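Local coordinates for type II secretion system protein C (Vibrio cholerae, PDB 2I6V) that probably takes part in type II secretion of proteins such as cholera toxin across the outer membrane, and is represented here by its periplasmic PDZ domain, at residues V56-T59 with L60-M64; V74-G78 with Q79-V83. All blocks are in the same frame, centred on the assembly; numbering follows the deposited sequence.

The two contacts are local pieces of one small PDZ domain, and they lie on opposite sides of its centre. Contact 1 covers most of helix 54-62 and the turn that follows it, and contact 2 is the tip of the hairpin formed by strands 69-76 and 79-86, the next two elements along the chain. Their centres are 23 Å apart and their nearest atoms about 12 Å apart, so neither touches the other. The link runs through the sheet: strand 42-46 meets side chains of the helix at Leu-46 and pairs with strand 69-76, where the backbones of Met-42 and Glu-75 are hydrogen-bonded.

Contact 1: residues V56-T59 with L60-M64; sequences VMNT and LFQSM
Met-57 and Phe-61, one helical turn apart, share the tightest backbone bond here, Phe-61 N to Met-57 O at 2.8 Å. Leu-60 N reaches Val-56 O and Gln-62 N reaches Asn-58 O in the same i to i+4 pattern. The helix then gives way to a tighter turn, where Leu-60 O takes both Ser-63 N and, on a lone pair, Ser-63 OG at 2.8 Å; serine suits a helix end, its short hydroxyl folding back on the backbone.

Among the apolar side chains, Met-57 CB lies 3.8 Å from Phe-61 CE2, and its SD stands 5.0 Å from the ring centroid, 38° off the normal, an oblique Met-aromatic contact. Bends at chi2 (-62°) and chi3 curl the flexible thioether so that CE also meets Leu-60 CD2 at 4.0 Å.

On the polar side, one water accepts from Asn-58 ND2 at 2.9 Å; its link to Gln-62 OE1, at 2.5 Å, is doubtfully short. The two amide planes are 72° apart, and such polar residues suit this exposed flank.

Met-57 is buried against Leu-49 and Leu-51; Leu-60 and Phe-61 touch Leu-46 of strand 42-46, though much of Phe-61 stays on the surface.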
loop_
_atom_site.group_PDB
_atom_site.type_symbol
_atom_site.label_atom_id
_atom_site.label_comp_id
_atom_site.label_asym_id
_atom_site.label_seq_id
_atom_site.Cartn_x
_atom_site.Cartn_y
_atom_site.Cartn_z
ATOM N N VAL A 56 -12.330 2.428 7.538
ATOM C CA VAL A 56 -11.077 2.559 8.273
ATOM C C VAL A 56 -10.071 3.314 7.414
ATOM O O VAL A 56 -9.424 4.245 7.876
ATOM C CB VAL A 56 -10.529 1.189 8.663
ATOM C CG1 VAL A 56 -9.169 1.330 9.343
ATOM C CG2 VAL A 56 -11.521 0.473 9.595
ATOM N N MET A 57 -9.948 2.906 6.154
ATOM C CA MET A 57 -9.046 3.599 5.229
ATOM C C MET A 57 -9.418 5.076 5.041
ATOM O O MET A 57 -8.560 5.956 5.109
ATOM C CB MET A 57 -8.971 2.847 3.898
ATOM C CG MET A 57 -8.256 1.516 4.026
ATOM S SD MET A 57 -6.525 1.718 4.539
ATOM C CE MET A 57 -6.612 1.305 6.276
ATOM N N ASN A 58 -10.697 5.368 4.838
ATOM C CA ASN A 58 -11.131 6.758 4.764
ATOM C C ASN A 58 -10.649 7.585 5.959
ATOM O O ASN A 58 -10.108 8.681 5.806
ATOM C CB ASN A 58 -12.647 6.843 4.653
ATOM C CG ASN A 58 -13.124 8.257 4.444
ATOM O OD1 ASN A 58 -12.702 8.932 3.500
ATOM N ND2 ASN A 58 -13.994 8.724 5.328
ATOM N N THR A 59 -10.819 7.033 7.153
ATOM C CA THR A 59 -10.428 7.745 8.357
ATOM C C THR A 59 -8.919 7.965 8.374
ATOM O O THR A 59 -8.449 9.064 8.683
ATOM C CB THR A 59 -10.881 6.992 9.599
ATOM O OG1 THR A 59 -12.308 7.022 9.657
ATOM C CG2 THR A 59 -10.321 7.636 10.858
ATOM N N LEU A 60 -8.164 6.926 8.031
ATOM C CA LEU A 60 -6.704 7.045 7.990
ATOM C C LEU A 60 -6.280 8.131 6.997
ATOM O O LEU A 60 -5.437 8.984 7.304
ATOM C CB LEU A 60 -6.058 5.705 7.638
ATOM C CG LEU A 60 -4.533 5.610 7.703
ATOM C CD1 LEU A 60 -4.022 5.887 9.120
ATOM C CD2 LEU A 60 -4.090 4.236 7.234
ATOM N N PHE A 61 -6.893 8.128 5.817
ATOM C CA PHE A 61 -6.539 9.122 4.791
ATOM C C PHE A 61 -6.854 10.565 5.185
ATOM O O PHE A 61 -6.139 11.493 4.783
ATOM C CB PHE A 61 -7.194 8.770 3.456
ATOM C CG PHE A 61 -6.725 7.467 2.884
ATOM C CD1 PHE A 61 -5.399 7.102 2.962
ATOM C CD2 PHE A 61 -7.614 6.603 2.270
ATOM C CE1 PHE A 61 -4.962 5.900 2.438
ATOM C CE2 PHE A 61 -7.183 5.403 1.740
ATOM C CZ PHE A 61 -5.851 5.052 1.825
ATOM N N GLN A 62 -7.906 10.760 5.976
ATOM C CA GLN A 62 -8.244 12.095 6.474
ATOM C C GLN A 62 -7.144 12.662 7.372
ATOM O O GLN A 62 -7.075 13.871 7.586
ATOM C CB GLN A 62 -9.568 12.072 7.239
ATOM C CG GLN A 62 -10.789 11.848 6.366
ATOM C CD GLN A 62 -12.078 11.831 7.171
ATOM O OE1 GLN A 62 -13.174 11.793 6.606
ATOM N NE2 GLN A 62 -11.953 11.852 8.499
ATOM N N SER A 63 -6.288 11.787 7.896
ATOM C CA SER A 63 -5.243 12.194 8.830
ATOM C C SER A 63 -3.882 12.287 8.153
ATOM O O SER A 63 -2.880 12.611 8.791
ATOM C CB SER A 63 -5.147 11.189 9.983
ATOM O OG SER A 63 -4.369 10.057 9.602
ATOM N N MET A 64 -3.835 12.002 6.861
ATOM C CA MET A 64 -2.538 11.775 6.245
ATOM C C MET A 64 -1.667 13.026 6.095
ATOM O O MET A 64 -0.450 12.920 5.962
ATOM C CB MET A 64 -2.675 11.019 4.933
ATOM C CG MET A 64 -1.653 9.919 4.820
ATOM S SD MET A 64 -1.959 8.912 3.382
ATOM C CE MET A 64 -1.679 10.128 2.101
HETATM O O HOH W 1 -15.478 11.112 5.824
#

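Contact 2: residues V74-G78 with Q79-V83; sequences VERDG and QQHDV
Val-74 and His-81 form a hydrogen-bonded antiparallel pair, as do Arg-76 and Gln-79, with the non-hydrogen-bonded pair Glu-75 and Gln-80 between them and a type I' turn from Arg-76 to Gln-79 closing the hairpin. Asp-77 and Gly-78 both have positive phi, easy for glycine and tolerated by aspartate better than by most residues.

With chi1 at 76°, the His-81 ring swings across toward the neighbouring strand. Val-74 CG2, a compact methyl of a beta-branched side chain, lies under one ring face, 3.5 Å from His-81 CE1. That CE1 sits 3.4 Å above the Arg-76 guanidinium plane, displaced to the border of the group. The guanidinium and imidazole planes are 72° apart, with Arg-76 NH2 at the imidazole edge. The reach of arginine lets it pack here while NH2 makes a salt bridge to Asp-41 and a hydrogen bond to Gly-36 O.

On the other face, Gln-80 NE2 makes a weak 3.3 Å hydrogen bond to Glu-75 OE2, the carboxylate and amide planes 42° apart; long polar chains suit this surface.

Val-74 CG2 also meets Val-83 CG2 at 4.2 Å, and both valines touch Leu-37 just after helix 29-34; Glu-75 continues the sheet through backbone bonding to Met-42 of strand 42-46.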
loop_
_atom_site.group_PDB
_atom_site.type_symbol
_atom_site.label_atom_id
_atom_site.label_comp_id
_atom_site.label_asym_id
_atom_site.label_seq_id
_atom_site.Cartn_x
_atom_site.Cartn_y
_atom_site.Cartn_z
ATOM N N VAL A 74 3.148 -6.036 2.622
ATOM C CA VAL A 74 2.903 -6.744 1.356
ATOM C C VAL A 74 3.180 -8.235 1.480
ATOM O O VAL A 74 3.946 -8.659 2.346
ATOM C CB VAL A 74 3.741 -6.177 0.195
ATOM C CG1 VAL A 74 3.460 -4.680 0.012
ATOM C CG2 VAL A 74 5.233 -6.437 0.425
ATOM N N GLU A 75 2.557 -9.013 0.602
ATOM C CA GLU A 75 2.793 -10.448 0.526
ATOM C C GLU A 75 3.512 -10.743 -0.786
ATOM O O GLU A 75 3.086 -10.289 -1.852
ATOM C CB GLU A 75 1.467 -11.196 0.579
ATOM C CG GLU A 75 1.576 -12.662 0.941
ATOM C CD GLU A 75 0.252 -13.205 1.446
ATOM O OE1 GLU A 75 -0.693 -13.295 0.636
ATOM O OE2 GLU A 75 0.144 -13.514 2.657
ATOM N N ARG A 76 4.607 -11.498 -0.694
ATOM C CA ARG A 76 5.440 -11.823 -1.834
ATOM C C ARG A 76 5.957 -13.241 -1.619
ATOM O O ARG A 76 6.556 -13.532 -0.588
ATOM C CB ARG A 76 6.607 -10.824 -1.942
ATOM C CG ARG A 76 7.515 -11.053 -3.137
ATOM C CD ARG A 76 8.793 -10.227 -3.006
ATOM N NE ARG A 76 8.470 -8.812 -2.898
ATOM C CZ ARG A 76 9.288 -7.886 -2.410
ATOM N NH1 ARG A 76 10.495 -8.231 -1.977
ATOM N NH2 ARG A 76 8.891 -6.618 -2.345
ATOM N N ASP A 77 5.677 -14.119 -2.574
ATOM C CA ASP A 77 6.076 -15.525 -2.478
ATOM C C ASP A 77 5.593 -16.164 -1.167
ATOM O O ASP A 77 6.311 -16.953 -0.531
ATOM C CB ASP A 77 7.590 -15.664 -2.649
ATOM C CG ASP A 77 8.086 -15.043 -3.939
ATOM O OD1 ASP A 77 7.381 -15.154 -4.971
ATOM O OD2 ASP A 77 9.175 -14.432 -3.921
ATOM N N GLY A 78 4.374 -15.807 -0.775
ATOM C CA GLY A 78 3.697 -16.412 0.369
ATOM C C GLY A 78 4.118 -15.887 1.725
ATOM O O GLY A 78 3.640 -16.363 2.755
ATOM N N GLN A 79 5.017 -14.908 1.733
ATOM C CA GLN A 79 5.501 -14.345 2.989
ATOM C C GLN A 79 5.182 -12.864 3.055
ATOM O O GLN A 79 5.162 -12.193 2.032
ATOM C CB GLN A 79 7.010 -14.531 3.113
ATOM C CG GLN A 79 7.448 -15.968 3.316
ATOM C CD GLN A 79 8.921 -16.067 3.655
ATOM O OE1 GLN A 79 9.778 -15.579 2.913
ATOM N NE2 GLN A 79 9.225 -16.699 4.784
ATOM N N GLN A 80 4.948 -12.361 4.260
ATOM C CA GLN A 80 4.667 -10.934 4.429
ATOM C C GLN A 80 5.861 -10.160 4.973
ATOM O O GLN A 80 6.642 -10.673 5.783
ATOM C CB GLN A 80 3.444 -10.729 5.321
ATOM C CG GLN A 80 2.129 -11.161 4.662
ATOM C CD GLN A 80 0.910 -10.842 5.506
ATOM O OE1 GLN A 80 1.022 -10.259 6.581
ATOM N NE2 GLN A 80 -0.268 -11.219 5.015
ATOM N N HIS A 81 6.009 -8.924 4.512
ATOM C CA HIS A 81 6.924 -8.006 5.167
ATOM C C HIS A 81 6.431 -6.575 5.031
ATOM O O HIS A 81 5.537 -6.284 4.229
ATOM C CB HIS A 81 8.343 -8.139 4.622
ATOM C CG HIS A 81 8.538 -7.506 3.281
ATOM N ND1 HIS A 81 8.247 -8.157 2.104
ATOM C CD2 HIS A 81 9.017 -6.289 2.932
ATOM C CE1 HIS A 81 8.528 -7.364 1.084
ATOM N NE2 HIS A 81 8.997 -6.224 1.560
ATOM N N ASP A 82 7.024 -5.688 5.823
ATOM C CA ASP A 82 6.603 -4.297 5.840
ATOM C C ASP A 82 7.545 -3.436 5.018
ATOM O O ASP A 82 8.774 -3.573 5.105
ATOM C CB ASP A 82 6.535 -3.780 7.275
ATOM C CG ASP A 82 5.328 -4.310 8.024
ATOM O OD1 ASP A 82 4.473 -4.967 7.385
ATOM O OD2 ASP A 82 5.236 -4.079 9.246
ATOM N N VAL A 83 6.944 -2.570 4.210
ATOM C CA VAL A 83 7.649 -1.609 3.390
ATOM C C VAL A 83 7.479 -0.254 4.057
ATOM O O VAL A 83 6.373 0.138 4.429
ATOM C CB VAL A 83 7.044 -1.584 1.981
ATOM C CG1 VAL A 83 7.581 -0.422 1.187
ATOM C CG2 VAL A 83 7.329 -2.916 1.270
#